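Local coordinates for protein formate oxidase (Aspergillus oryzae, PDB 5ZU2) that binds FAD and, as a formate oxidase of the GMC oxidoreductase family, probably oxidises formate with this flavin as its redox cofactor, at residues Val36-Gly41 / Glu226-Arg231; Trp65-Thr70 / Phe441-Ile446. The protein carries 1 engineered substitution. All coordinates share one frame; numbering follows the deposited sequence.

From the N terminus the chain first runs through the first two strands of the Rossmann-type parallel sheet to the loop at Val36-Gly41, then through Trp65-Thr70 at the start of strand 67-74. It returns at Glu226-Arg231, where contact 1 closes a loop of 184 intervening residues, and only later reaches Phe441-Ile446, where contact 2 closes one of 370. The segments alternate, so the two loops cross. Contact 1 ties the end of strand 33-36 to strand 227-235; contact 2 ties strand 67-74 to strand 445-447. Their centres lie about 17 Å apart and both touch FAD. They also meet directly: His228 CG is 3.4 Å from Phe441 CE1, and Ala38 CB is 3.8 Å from Trp65 CZ2.

Contact 1 of 2, residues Val36-Gly41 / Glu226-Arg231; sequences VEAGIG and EVHSKR. With FAD (flavin-adenine dinucleotide), chain D; ACT (acetate ion), chain H.
Glu37 and Ala38 meet Glu226 and Val227 at the adenosine end of FAD, in the Rossmann-type dinucleotide-binding fold of the GMC oxidoreductases, where the loop after strand 33-36 passes the segment leading into strand 227-235. Backbone hydrogen bonds join the segments: Val227 N reaches Glu37 O at 3.1 Å, nearly straight (N-H...O 174°), while Glu226 N approaches Gly39 O from above its carbonyl plane. CA-H...O contacts run both ways, from Ala38 CA to Val227 O and from Glu226 CA to Ala38 O at 3.2 Å. Apolar packing is slight, with Val227 CG2 against Val36 CB.

Cofactor bonds follow. Glu37 is the acidic residue characteristic of this fold, just after its second parallel strand: CG stands anti to the backbone N (chi1 162°) and the chain bends at chi2, bringing the carboxylate to the two ribose hydroxyls. OE1 accepts from FAD O3B and OE2 from FAD O2B, each at 2.6 Å. Gly14 N also donates to OE1, and Gly39 N meets OE2 on its anti side. Adenine sits between the segments: Ala38 CB packs at FAD C2A (3.4 Å), FAD N6A lies over one face of the His228 ring, whose NE2 bonds Pro440 O, and Ser229 N donates to FAD N1A at 3.0 Å.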
ATOM      1  N   VAL A  36       7.071 -19.713   2.946  1.00 21.87           N
ATOM      2  CA  VAL A  36       5.893 -20.313   2.310  1.00 20.22           C
ATOM      3  C   VAL A  36       5.050 -19.209   1.682  1.00 24.11           C
ATOM      4  O   VAL A  36       4.871 -18.132   2.270  1.00 21.37           O
ATOM      5  CB  VAL A  36       5.062 -21.178   3.287  1.00 23.18           C
ATOM      6  CG1 VAL A  36       5.873 -22.396   3.742  1.00 24.85           C
ATOM      7  CG2 VAL A  36       4.560 -20.403   4.464  1.00 21.30           C
ATOM      8  N   GLU A  37       4.566 -19.461   0.460  1.00 26.10           N
ATOM      9  CA  GLU A  37       3.900 -18.449  -0.356  1.00 25.59           C
ATOM     10  C   GLU A  37       2.870 -19.127  -1.254  1.00 27.42           C
ATOM     11  O   GLU A  37       3.174 -20.158  -1.871  1.00 27.95           O
ATOM     12  CB  GLU A  37       4.914 -17.674  -1.218  1.00 22.27           C
ATOM     13  CG  GLU A  37       4.307 -16.914  -2.388  1.00 22.07           C
ATOM     14  CD  GLU A  37       3.307 -15.862  -1.918  1.00 28.01           C
ATOM     15  OE1 GLU A  37       3.549 -15.276  -0.844  1.00 26.76           O
ATOM     16  OE2 GLU A  37       2.276 -15.629  -2.596  1.00 30.12           O
ATOM     17  N   ALA A  38       1.674 -18.513  -1.365  1.00 25.00           N
ATOM     18  CA  ALA A  38       0.572 -19.128  -2.115  1.00 28.40           C
ATOM     19  C   ALA A  38       0.763 -19.043  -3.626  1.00 27.39           C
ATOM     20  O   ALA A  38       0.383 -19.980  -4.339  1.00 33.56           O
ATOM     21  CB  ALA A  38      -0.773 -18.507  -1.711  1.00 21.15           C
ATOM     22  N   GLY A  39       1.371 -17.967  -4.125  1.00 26.48           N
ATOM     23  CA  GLY A  39       1.535 -17.753  -5.549  1.00 25.97           C
ATOM     24  C   GLY A  39       2.873 -18.250  -6.068  1.00 24.27           C
ATOM     25  O   GLY A  39       3.649 -18.887  -5.357  1.00 20.30           O
ATOM     26  N   ILE A  40       3.156 -17.903  -7.333  1.00 24.47           N
ATOM     27  CA  ILE A  40       4.367 -18.357  -8.021  1.00 20.34           C
ATOM     28  C   ILE A  40       5.649 -17.885  -7.331  1.00 26.64           C
ATOM     29  O   ILE A  40       5.686 -16.848  -6.650  1.00 27.42           O
ATOM     30  CB  ILE A  40       4.377 -17.880  -9.485  1.00 19.30           C
ATOM     31  CG1 ILE A  40       4.252 -16.368  -9.546  1.00 22.81           C
ATOM     32  CG2 ILE A  40       3.282 -18.550 -10.328  1.00 20.11           C
ATOM     33  CD1 ILE A  40       4.913 -15.791 -10.758  1.00 23.78           C
ATOM     34  N   GLY A  41       6.727 -18.645  -7.546  1.00 28.21           N
ATOM     35  CA  GLY A  41       8.041 -18.356  -7.012  1.00 20.70           C
ATOM     36  C   GLY A  41       8.948 -17.569  -7.919  1.00 25.45           C
ATOM     37  O   GLY A  41      10.008 -17.119  -7.480  1.00 28.62           O
ATOM     38  N   GLU A 226       3.448 -21.814  -4.302  1.00 26.47           N
ATOM     39  CA  GLU A 226       2.255 -22.610  -4.632  1.00 29.51           C
ATOM     40  C   GLU A 226       1.768 -23.487  -3.475  1.00 28.72           C
ATOM     41  O   GLU A 226       1.299 -24.605  -3.686  1.00 29.14           O
ATOM     42  CB  GLU A 226       2.505 -23.504  -5.852  1.00 28.24           C
ATOM     43  CG  GLU A 226       3.318 -22.879  -6.944  1.00 34.75           C
ATOM     44  CD  GLU A 226       2.461 -22.324  -8.014  1.00 38.39           C
ATOM     45  OE1 GLU A 226       1.312 -21.947  -7.693  1.00 46.06           O
ATOM     46  OE2 GLU A 226       2.924 -22.274  -9.174  1.00 48.78           O
ATOM     47  N   VAL A 227       1.855 -22.983  -2.244  1.00 27.25           N
ATOM     48  CA  VAL A 227       1.265 -23.658  -1.095  1.00 24.26           C
ATOM     49  C   VAL A 227       0.377 -22.667  -0.367  1.00 27.43           C
ATOM     50  O   VAL A 227       0.719 -21.487  -0.232  1.00 24.63           O
ATOM     51  CB  VAL A 227       2.317 -24.267  -0.132  1.00 24.56           C
ATOM     52  CG1 VAL A 227       3.202 -25.246  -0.868  1.00 21.92           C
ATOM     53  CG2 VAL A 227       3.140 -23.196   0.567  1.00 23.02           C
ATOM     54  N   HIS A 228      -0.767 -23.151   0.095  1.00 22.50           N
ATOM     55  CA  HIS A 228      -1.767 -22.346   0.768  1.00 20.24           C
ATOM     56  C   HIS A 228      -1.763 -22.663   2.263  1.00 22.73           C
ATOM     57  O   HIS A 228      -1.847 -23.826   2.661  1.00 23.10           O
ATOM     58  CB  HIS A 228      -3.128 -22.609   0.130  1.00 23.88           C
ATOM     59  CG  HIS A 228      -4.119 -21.527   0.377  1.00 27.00           C
ATOM     60  ND1 HIS A 228      -4.342 -20.509  -0.526  1.00 24.10           N
ATOM     61  CD2 HIS A 228      -4.972 -21.317   1.409  1.00 27.09           C
ATOM     62  CE1 HIS A 228      -5.279 -19.705  -0.049  1.00 32.45           C
ATOM     63  NE2 HIS A 228      -5.681 -20.174   1.120  1.00 26.65           N
ATOM     64  N   SER A 229      -1.655 -21.634   3.092  1.00 22.66           N
ATOM     65  CA  SER A 229      -1.544 -21.876   4.524  1.00 21.42           C
ATOM     66  C   SER A 229      -2.860 -22.367   5.085  1.00 23.10           C
ATOM     67  O   SER A 229      -3.936 -21.899   4.704  1.00 29.17           O
ATOM     68  CB  SER A 229      -1.107 -20.616   5.272  1.00 22.88           C
ATOM     69  OG  SER A 229      -2.076 -19.585   5.135  1.00 25.95           O
ATOM     70  N   LYS A 230      -2.776 -23.349   5.966  1.00 23.38           N
ATOM     71  CA  LYS A 230      -3.978 -23.834   6.609  1.00 23.56           C
ATOM     72  C   LYS A 230      -4.131 -23.276   8.010  1.00 24.25           C
ATOM     73  O   LYS A 230      -5.223 -22.844   8.376  1.00 24.69           O
ATOM     74  CB  LYS A 230      -3.992 -25.366   6.653  1.00 23.85           C
ATOM     75  CG  LYS A 230      -5.092 -25.885   7.552  1.00 25.53           C
ATOM     76  CD  LYS A 230      -4.903 -27.342   7.898  1.00 28.77           C
ATOM     77  CE  LYS A 230      -6.125 -27.886   8.603  1.00 30.39           C
ATOM     78  NZ  LYS A 230      -5.864 -29.259   9.132  1.00 36.95           N
ATOM     79  N   ARG A 231      -3.041 -23.191   8.763  1.00 27.41           N
ATOM     80  CA  ARG A 231      -3.116 -22.926  10.190  1.00 27.95           C
ATOM     81  C   ARG A 231      -1.702 -22.739  10.730  1.00 29.02           C
ATOM     82  O   ARG A 231      -0.748 -23.312  10.195  1.00 26.23           O
ATOM     83  CB  ARG A 231      -3.814 -24.100  10.896  1.00 24.33           C
ATOM     84  CG  ARG A 231      -4.048 -23.940  12.369  1.00 31.74           C
ATOM     85  CD  ARG A 231      -4.525 -25.257  12.985  1.00 31.53           C
ATOM     86  NE  ARG A 231      -5.780 -25.717  12.398  1.00 39.54           N
ATOM     87  CZ  ARG A 231      -6.207 -26.973  12.454  1.00 45.27           C
ATOM     88  NH1 ARG A 231      -5.462 -27.896  13.063  1.00 39.44           N
ATOM     89  NH2 ARG A 231      -7.369 -27.310  11.889  1.00 40.08           N
TER
HETATM   90  PA  FAD D 601       1.686  -8.290   0.820  1.00 21.76           P
HETATM   91  O1A FAD D 601       0.395  -8.332   0.135  1.00 23.41           O
HETATM   92  O2A FAD D 601       2.786  -7.567   0.057  1.00 21.07           O
HETATM   93  O5B FAD D 601       2.232  -9.786   1.171  1.00 27.44           O
HETATM   94  C5B FAD D 601       1.348 -10.839   1.616  1.00 24.34           C
HETATM   95  C4B FAD D 601       1.859 -12.133   1.027  1.00 23.55           C
HETATM   96  O4B FAD D 601       1.269 -13.263   1.716  1.00 23.24           O
HETATM   97  C3B FAD D 601       1.573 -12.335  -0.463  1.00 20.85           C
HETATM   98  O3B FAD D 601       2.703 -12.851  -1.158  1.00 25.49           O
HETATM   99  C2B FAD D 601       0.446 -13.367  -0.459  1.00 25.08           C
HETATM  100  O2B FAD D 601       0.383 -14.161  -1.648  1.00 24.82           O
HETATM  101  C1B FAD D 601       0.826 -14.198   0.762  1.00 20.84           C
HETATM  102  N9A FAD D 601      -0.296 -14.942   1.325  1.00 23.54           N
HETATM  103  C8A FAD D 601      -1.478 -14.401   1.746  1.00 23.89           C
HETATM  104  N7A FAD D 601      -2.331 -15.277   2.215  1.00 24.78           N
HETATM  105  C5A FAD D 601      -1.679 -16.487   2.064  1.00 23.54           C
HETATM  106  C6A FAD D 601      -2.059 -17.810   2.368  1.00 28.16           C
HETATM  107  N6A FAD D 601      -3.244 -18.132   2.897  1.00 26.41           N
HETATM  108  N1A FAD D 601      -1.163 -18.795   2.114  1.00 21.43           N
HETATM  109  C2A FAD D 601       0.016 -18.465   1.584  1.00 21.54           C
HETATM  110  N3A FAD D 601       0.480 -17.257   1.247  1.00 22.32           N
HETATM  111  C4A FAD D 601      -0.422 -16.302   1.512  1.00 24.59           C
HETATM  112  N1  FAD D 601       1.979   1.303  -1.843  1.00 26.56           N
HETATM  113  C2  FAD D 601       2.764   2.394  -2.085  1.00 33.87           C
HETATM  114  O2  FAD D 601       3.519   2.853  -1.216  1.00 35.35           O
HETATM  115  N3  FAD D 601       2.723   3.012  -3.343  1.00 34.80           N
HETATM  116  C4  FAD D 601       1.930   2.625  -4.423  1.00 36.53           C
HETATM  117  O4  FAD D 601       1.966   3.255  -5.485  1.00 32.52           O
HETATM  118  C4X FAD D 601       1.105   1.454  -4.144  1.00 36.41           C
HETATM  119  N5  FAD D 601       0.317   1.013  -5.097  1.00 32.17           N
HETATM  120  C5X FAD D 601      -0.465  -0.095  -4.834  1.00 32.44           C
HETATM  121  C6  FAD D 601      -1.286  -0.589  -5.854  1.00 32.48           C
HETATM  122  C7  FAD D 601      -2.083  -1.710  -5.655  1.00 34.66           C
HETATM  123  C7M FAD D 601      -2.963  -2.204  -6.780  1.00 29.39           C
HETATM  124  C8  FAD D 601      -2.053  -2.362  -4.408  1.00 34.77           C
HETATM  125  C8M FAD D 601      -2.897  -3.579  -4.155  1.00 29.07           C
HETATM  126  C9  FAD D 601      -1.225  -1.881  -3.391  1.00 33.28           C
HETATM  127  C9A FAD D 601      -0.432  -0.754  -3.592  1.00 31.31           C
HETATM  128  N10 FAD D 601       0.437  -0.248  -2.595  1.00 33.49           N
HETATM  129  C10 FAD D 601       1.207   0.860  -2.831  1.00 32.65           C
HETATM  130  C1' FAD D 601       0.472  -0.831  -1.254  1.00 29.79           C
HETATM  131  C2' FAD D 601       1.649  -1.749  -0.992  1.00 22.63           C
HETATM  132  O2' FAD D 601       1.974  -2.481  -2.172  1.00 24.95           O
HETATM  133  C3' FAD D 601       1.241  -2.727   0.110  1.00 36.20           C
HETATM  134  O3' FAD D 601       0.653  -2.028   1.203  1.00 32.10           O
HETATM  135  C4' FAD D 601       2.348  -3.629   0.646  1.00 30.47           C
HETATM  136  O4' FAD D 601       2.974  -4.288  -0.459  1.00 24.37           O
HETATM  137  C5' FAD D 601       1.775  -4.581   1.673  1.00 23.14           C
HETATM  138  O5' FAD D 601       2.813  -5.481   2.107  1.00 27.97           O
HETATM  139  P   FAD D 601       2.509  -6.688   3.060  1.00 23.70           P
HETATM  140  O1P FAD D 601       3.846  -7.424   3.175  1.00 26.42           O
HETATM  141  O2P FAD D 601       1.816  -6.140   4.272  1.00 21.04           O
HETATM  142  O3P FAD D 601       1.508  -7.596   2.233  1.00 25.14           O
HETATM  143  C   ACT H 605      -8.219 -17.283   0.314  1.00 36.58           C
HETATM  144  O   ACT H 605      -7.704 -18.013   1.201  1.00 39.55           O
HETATM  145  OXT ACT H 605      -8.602 -16.067   0.416  1.00 38.98           O
HETATM  146  CH3 ACT H 605      -8.393 -17.998  -1.109  1.00 37.79           C
HETATM  147  O   HOH W   1       6.020 -21.087  -8.933  1.00 29.19           O

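Contact 2 of 2, residues Trp65-Thr70 / Phe441-Ile446; sequences WAYKTT and FQQPNI. With FAD (flavin-adenine dinucleotide), chain D.
Gln443 reaches Lys68 with both ends of its amide, imitating a backbone partner. Its CG lies between backbone N and carbonyl carbon (chi1 69°) and the chain extends beyond, carrying the amide across. Lys68 N donates to Gln443 OE1 at 2.8 Å, in the carbonyl plane and on a lone pair, while Gln443 NE2 gives a hydrogen to Lys68 O at 2.7 Å, within the amide plane. Another bond, from NE2 to Pro444 O, stays close to that plane, so three bonds fix the amide's rotation. Gln443 CB packs on Tyr67 CD1 at 3.6 Å, with ring and amide planes 76° apart.

The contact joins the N- and C-terminal parts of the GMC oxidoreductase fold beside the FAD site. Strands 67-74 and 445-447, from separate small antiparallel sheets, run in like direction here (28° apart); Thr70 N bonds Ile446 O at 2.9 Å, and the Thr70 backbone also bonds Leu448. Water links Lys68 O to Ile446 N. Ile446 CD1 lies 4.0 Å from Tyr67 CB, and Ile446 CG2 meets Thr69 CG2 at 3.7 Å.

Farther out, Tyr67 OH is hydrogen-bonded to Glu270 OE2 of helix 267-277 and sits over one face of the Trp65 indole, toward its rim. That indole points NE1 at FAD O2B, a weak bond of 3.3 Å.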
ATOM      1  N   TRP A  65      -5.291 -11.731  -5.865  1.00 29.40           N
ATOM      2  CA  TRP A  65      -6.258 -12.426  -5.021  1.00 23.95           C
ATOM      3  C   TRP A  65      -7.682 -12.049  -5.401  1.00 21.35           C
ATOM      4  O   TRP A  65      -8.595 -12.858  -5.244  1.00 26.10           O
ATOM      5  CB  TRP A  65      -6.030 -12.109  -3.533  1.00 23.28           C
ATOM      6  CG  TRP A  65      -4.824 -12.781  -2.890  1.00 28.29           C
ATOM      7  CD1 TRP A  65      -3.554 -12.262  -2.763  1.00 26.19           C
ATOM      8  CD2 TRP A  65      -4.781 -14.082  -2.283  1.00 28.80           C
ATOM      9  NE1 TRP A  65      -2.734 -13.159  -2.124  1.00 21.70           N
ATOM     10  CE2 TRP A  65      -3.456 -14.285  -1.823  1.00 27.20           C
ATOM     11  CE3 TRP A  65      -5.728 -15.101  -2.095  1.00 21.04           C
ATOM     12  CZ2 TRP A  65      -3.057 -15.467  -1.187  1.00 25.05           C
ATOM     13  CZ3 TRP A  65      -5.332 -16.262  -1.463  1.00 27.02           C
ATOM     14  CH2 TRP A  65      -4.004 -16.435  -1.013  1.00 23.61           C
ATOM     15  N   ALA A  66      -7.895 -10.830  -5.883  1.00 23.44           N
ATOM     16  CA  ALA A  66      -9.205 -10.406  -6.378  1.00 24.32           C
ATOM     17  C   ALA A  66     -10.299 -10.562  -5.312  1.00 26.92           C
ATOM     18  O   ALA A  66     -11.358 -11.143  -5.565  1.00 26.74           O
ATOM     19  CB  ALA A  66      -9.572 -11.186  -7.646  1.00 22.60           C
ATOM     20  N   TYR A  67     -10.038 -10.039  -4.110  1.00 22.60           N
ATOM     21  CA  TYR A  67     -11.009 -10.148  -3.026  1.00 22.29           C
ATOM     22  C   TYR A  67     -12.279  -9.367  -3.335  1.00 22.97           C
ATOM     23  O   TYR A  67     -12.238  -8.286  -3.929  1.00 25.32           O
ATOM     24  CB  TYR A  67     -10.428  -9.617  -1.705  1.00 22.46           C
ATOM     25  CG  TYR A  67      -9.271 -10.419  -1.169  1.00 22.23           C
ATOM     26  CD1 TYR A  67      -9.415 -11.766  -0.881  1.00 20.62           C
ATOM     27  CD2 TYR A  67      -8.046  -9.828  -0.926  1.00 20.01           C
ATOM     28  CE1 TYR A  67      -8.354 -12.518  -0.390  1.00 23.93           C
ATOM     29  CE2 TYR A  67      -6.982 -10.563  -0.429  1.00 20.49           C
ATOM     30  CZ  TYR A  67      -7.144 -11.905  -0.161  1.00 24.47           C
ATOM     31  OH  TYR A  67      -6.091 -12.644   0.321  1.00 24.03           O
ATOM     32  N   LYS A  68     -13.411  -9.905  -2.900  1.00 20.80           N
ATOM     33  CA  LYS A  68     -14.593  -9.080  -2.710  1.00 23.32           C
ATOM     34  C   LYS A  68     -14.397  -8.237  -1.459  1.00 24.00           C
ATOM     35  O   LYS A  68     -13.869  -8.723  -0.456  1.00 23.90           O
ATOM     36  CB  LYS A  68     -15.843  -9.946  -2.548  1.00 26.90           C
ATOM     37  CG  LYS A  68     -16.232 -10.754  -3.780  1.00 25.67           C
ATOM     38  CD  LYS A  68     -17.449 -11.595  -3.476  1.00 26.17           C
ATOM     39  CE  LYS A  68     -18.014 -12.206  -4.743  1.00 28.18           C
ATOM     40  NZ  LYS A  68     -19.092 -13.154  -4.377  1.00 23.56           N
ATOM     41  N   THR A  69     -14.800  -6.967  -1.524  1.00 22.57           N
ATOM     42  CA  THR A  69     -14.658  -6.079  -0.379  1.00 21.82           C
ATOM     43  C   THR A  69     -15.801  -5.079  -0.344  1.00 20.60           C
ATOM     44  O   THR A  69     -16.116  -4.470  -1.369  1.00 22.85           O
ATOM     45  CB  THR A  69     -13.314  -5.341  -0.436  1.00 24.09           C
ATOM     46  OG1 THR A  69     -12.254  -6.283  -0.222  1.00 22.33           O
ATOM     47  CG2 THR A  69     -13.255  -4.275   0.625  1.00 18.25           C
ATOM     48  N   THR A  70     -16.394  -4.895   0.839  1.00 18.50           N
ATOM     49  CA  THR A  70     -17.347  -3.806   1.077  1.00 24.71           C
ATOM     50  C   THR A  70     -16.571  -2.494   1.214  1.00 22.26           C
ATOM     51  O   THR A  70     -15.766  -2.342   2.142  1.00 22.94           O
ATOM     52  CB  THR A  70     -18.176  -4.038   2.352  1.00 20.42           C
ATOM     53  OG1 THR A  70     -18.971  -5.221   2.245  1.00 21.55           O
ATOM     54  CG2 THR A  70     -19.095  -2.874   2.599  1.00 23.11           C
ATOM     55  N   PHE A 441      -9.510 -21.778   2.559  1.00 23.44           N
ATOM     56  CA  PHE A 441      -9.505 -21.371   1.164  1.00 25.81           C
ATOM     57  C   PHE A 441     -10.573 -20.335   0.833  1.00 28.42           C
ATOM     58  O   PHE A 441     -10.650 -19.895  -0.318  1.00 28.74           O
ATOM     59  CB  PHE A 441      -9.665 -22.598   0.260  1.00 23.12           C
ATOM     60  CG  PHE A 441      -8.451 -23.473   0.223  1.00 27.25           C
ATOM     61  CD1 PHE A 441      -7.375 -23.145  -0.587  1.00 19.76           C
ATOM     62  CD2 PHE A 441      -8.367 -24.617   1.027  1.00 26.96           C
ATOM     63  CE1 PHE A 441      -6.256 -23.946  -0.615  1.00 24.66           C
ATOM     64  CE2 PHE A 441      -7.243 -25.425   0.996  1.00 26.54           C
ATOM     65  CZ  PHE A 441      -6.184 -25.091   0.172  1.00 25.77           C
ATOM     66  N   GLN A 442     -11.398 -19.930   1.796  1.00 26.08           N
ATOM     67  CA  GLN A 442     -12.311 -18.820   1.562  1.00 25.81           C
ATOM     68  C   GLN A 442     -11.669 -17.504   1.976  1.00 26.90           C
ATOM     69  O   GLN A 442     -10.915 -17.428   2.951  1.00 29.39           O
ATOM     70  CB  GLN A 442     -13.609 -19.002   2.338  1.00 25.77           C
ATOM     71  CG  GLN A 442     -14.623 -19.790   1.577  1.00 26.15           C
ATOM     72  CD  GLN A 442     -15.920 -19.925   2.321  1.00 39.40           C
ATOM     73  OE1 GLN A 442     -16.110 -19.335   3.398  1.00 34.01           O
ATOM     74  NE2 GLN A 442     -16.820 -20.734   1.771  1.00 38.99           N
ATOM     75  N   GLN A 443     -11.980 -16.461   1.230  1.00 25.45           N
ATOM     76  CA  GLN A 443     -11.504 -15.156   1.620  1.00 26.72           C
ATOM     77  C   GLN A 443     -12.160 -14.743   2.935  1.00 25.31           C
ATOM     78  O   GLN A 443     -13.237 -15.230   3.286  1.00 23.80           O
ATOM     79  CB  GLN A 443     -11.778 -14.126   0.525  1.00 21.03           C
ATOM     80  CG  GLN A 443     -13.248 -13.756   0.298  1.00 17.52           C
ATOM     81  CD  GLN A 443     -13.382 -12.470  -0.498  1.00 21.25           C
ATOM     82  OE1 GLN A 443     -13.357 -12.490  -1.732  1.00 24.76           O
ATOM     83  NE2 GLN A 443     -13.533 -11.353   0.192  1.00 20.72           N
ATOM     84  N   PRO A 444     -11.498 -13.899   3.712  1.00 25.68           N
ATOM     85  CA  PRO A 444     -12.184 -13.291   4.848  1.00 29.49           C
ATOM     86  C   PRO A 444     -13.183 -12.271   4.333  1.00 27.94           C
ATOM     87  O   PRO A 444     -13.098 -11.801   3.195  1.00 23.17           O
ATOM     88  CB  PRO A 444     -11.048 -12.636   5.641  1.00 28.04           C
ATOM     89  CG  PRO A 444     -10.004 -12.308   4.574  1.00 24.03           C
ATOM     90  CD  PRO A 444     -10.097 -13.444   3.580  1.00 23.86           C
ATOM     91  N   ASN A 445     -14.155 -11.943   5.176  1.00 25.29           N
ATOM     92  CA  ASN A 445     -15.067 -10.858   4.843  1.00 26.75           C
ATOM     93  C   ASN A 445     -14.394  -9.538   5.230  1.00 25.97           C
ATOM     94  O   ASN A 445     -13.697  -9.460   6.250  1.00 24.67           O
ATOM     95  CB  ASN A 445     -16.433 -11.095   5.503  1.00 23.67           C
ATOM     96  CG  ASN A 445     -17.053 -12.429   5.023  0.34 29.33           C
ATOM     97  OD1 ASN A 445     -16.715 -12.920   3.941  1.00 36.53           O
ATOM     98  ND2 ASN A 445     -17.932 -13.014   5.812  1.00 28.55           N
ATOM     99  N   ILE A 446     -14.478  -8.556   4.334  1.00 23.11           N
ATOM    100  CA  ILE A 446     -13.676  -7.335   4.405  1.00 25.30           C
ATOM    101  C   ILE A 446     -14.599  -6.134   4.254  1.00 23.76           C
ATOM    102  O   ILE A 446     -15.303  -6.006   3.240  1.00 20.77           O
ATOM    103  CB  ILE A 446     -12.584  -7.284   3.318  1.00 20.34           C
ATOM    104  CG1 ILE A 446     -11.713  -8.541   3.356  1.00 19.79           C
ATOM    105  CG2 ILE A 446     -11.722  -6.040   3.526  1.00 16.08           C
ATOM    106  CD1 ILE A 446     -10.715  -8.648   2.210  1.00 16.48           C
TER
HETATM  107  PA  FAD D 601       1.686  -8.290   0.820  1.00 21.76           P
HETATM  108  O1A FAD D 601       0.395  -8.332   0.135  1.00 23.41           O
HETATM  109  O2A FAD D 601       2.786  -7.567   0.057  1.00 21.07           O
HETATM  110  O5B FAD D 601       2.232  -9.786   1.171  1.00 27.44           O
HETATM  111  C5B FAD D 601       1.348 -10.839   1.616  1.00 24.34           C
HETATM  112  C4B FAD D 601       1.859 -12.133   1.027  1.00 23.55           C
HETATM  113  O4B FAD D 601       1.269 -13.263   1.716  1.00 23.24           O
HETATM  114  C3B FAD D 601       1.573 -12.335  -0.463  1.00 20.85           C
HETATM  115  O3B FAD D 601       2.703 -12.851  -1.158  1.00 25.49           O
HETATM  116  C2B FAD D 601       0.446 -13.367  -0.459  1.00 25.08           C
HETATM  117  O2B FAD D 601       0.383 -14.161  -1.648  1.00 24.82           O
HETATM  118  C1B FAD D 601       0.826 -14.198   0.762  1.00 20.84           C
HETATM  119  N9A FAD D 601      -0.296 -14.942   1.325  1.00 23.54           N
HETATM  120  C8A FAD D 601      -1.478 -14.401   1.746  1.00 23.89           C
HETATM  121  N7A FAD D 601      -2.331 -15.277   2.215  1.00 24.78           N
HETATM  122  C5A FAD D 601      -1.679 -16.487   2.064  1.00 23.54           C
HETATM  123  C6A FAD D 601      -2.059 -17.810   2.368  1.00 28.16           C
HETATM  124  N6A FAD D 601      -3.244 -18.132   2.897  1.00 26.41           N
HETATM  125  N1A FAD D 601      -1.163 -18.795   2.114  1.00 21.43           N
HETATM  126  C2A FAD D 601       0.016 -18.465   1.584  1.00 21.54           C
HETATM  127  N3A FAD D 601       0.480 -17.257   1.247  1.00 22.32           N
HETATM  128  C4A FAD D 601      -0.422 -16.302   1.512  1.00 24.59           C
HETATM  129  N1  FAD D 601       1.979   1.303  -1.843  1.00 26.56           N
HETATM  130  C2  FAD D 601       2.764   2.394  -2.085  1.00 33.87           C
HETATM  131  O2  FAD D 601       3.519   2.853  -1.216  1.00 35.35           O
HETATM  132  N3  FAD D 601       2.723   3.012  -3.343  1.00 34.80           N
HETATM  133  C4  FAD D 601       1.930   2.625  -4.423  1.00 36.53           C
HETATM  134  O4  FAD D 601       1.966   3.255  -5.485  1.00 32.52           O
HETATM  135  C4X FAD D 601       1.105   1.454  -4.144  1.00 36.41           C
HETATM  136  N5  FAD D 601       0.317   1.013  -5.097  1.00 32.17           N
HETATM  137  C5X FAD D 601      -0.465  -0.095  -4.834  1.00 32.44           C
HETATM  138  C6  FAD D 601      -1.286  -0.589  -5.854  1.00 32.48           C
HETATM  139  C7  FAD D 601      -2.083  -1.710  -5.655  1.00 34.66           C
HETATM  140  C7M FAD D 601      -2.963  -2.204  -6.780  1.00 29.39           C
HETATM  141  C8  FAD D 601      -2.053  -2.362  -4.408  1.00 34.77           C
HETATM  142  C8M FAD D 601      -2.897  -3.579  -4.155  1.00 29.07           C
HETATM  143  C9  FAD D 601      -1.225  -1.881  -3.391  1.00 33.28           C
HETATM  144  C9A FAD D 601      -0.432  -0.754  -3.592  1.00 31.31           C
HETATM  145  N10 FAD D 601       0.437  -0.248  -2.595  1.00 33.49           N
HETATM  146  C10 FAD D 601       1.207   0.860  -2.831  1.00 32.65           C
HETATM  147  C1' FAD D 601       0.472  -0.831  -1.254  1.00 29.79           C
HETATM  148  C2' FAD D 601       1.649  -1.749  -0.992  1.00 22.63           C
HETATM  149  O2' FAD D 601       1.974  -2.481  -2.172  1.00 24.95           O
HETATM  150  C3' FAD D 601       1.241  -2.727   0.110  1.00 36.20           C
HETATM  151  O3' FAD D 601       0.653  -2.028   1.203  1.00 32.10           O
HETATM  152  C4' FAD D 601       2.348  -3.629   0.646  1.00 30.47           C
HETATM  153  O4' FAD D 601       2.974  -4.288  -0.459  1.00 24.37           O
HETATM  154  C5' FAD D 601       1.775  -4.581   1.673  1.00 23.14           C
HETATM  155  O5' FAD D 601       2.813  -5.481   2.107  1.00 27.97           O
HETATM  156  P   FAD D 601       2.509  -6.688   3.060  1.00 23.70           P
HETATM  157  O1P FAD D 601       3.846  -7.424   3.175  1.00 26.42           O
HETATM  158  O2P FAD D 601       1.816  -6.140   4.272  1.00 21.04           O
HETATM  159  O3P FAD D 601       1.508  -7.596   2.233  1.00 25.14           O
HETATM  160  O   HOH W   2     -15.694  -8.900   1.774  1.00 20.18           O
HETATM  161  O   HOH W   3     -17.921  -7.656   2.612  1.00 25.07           O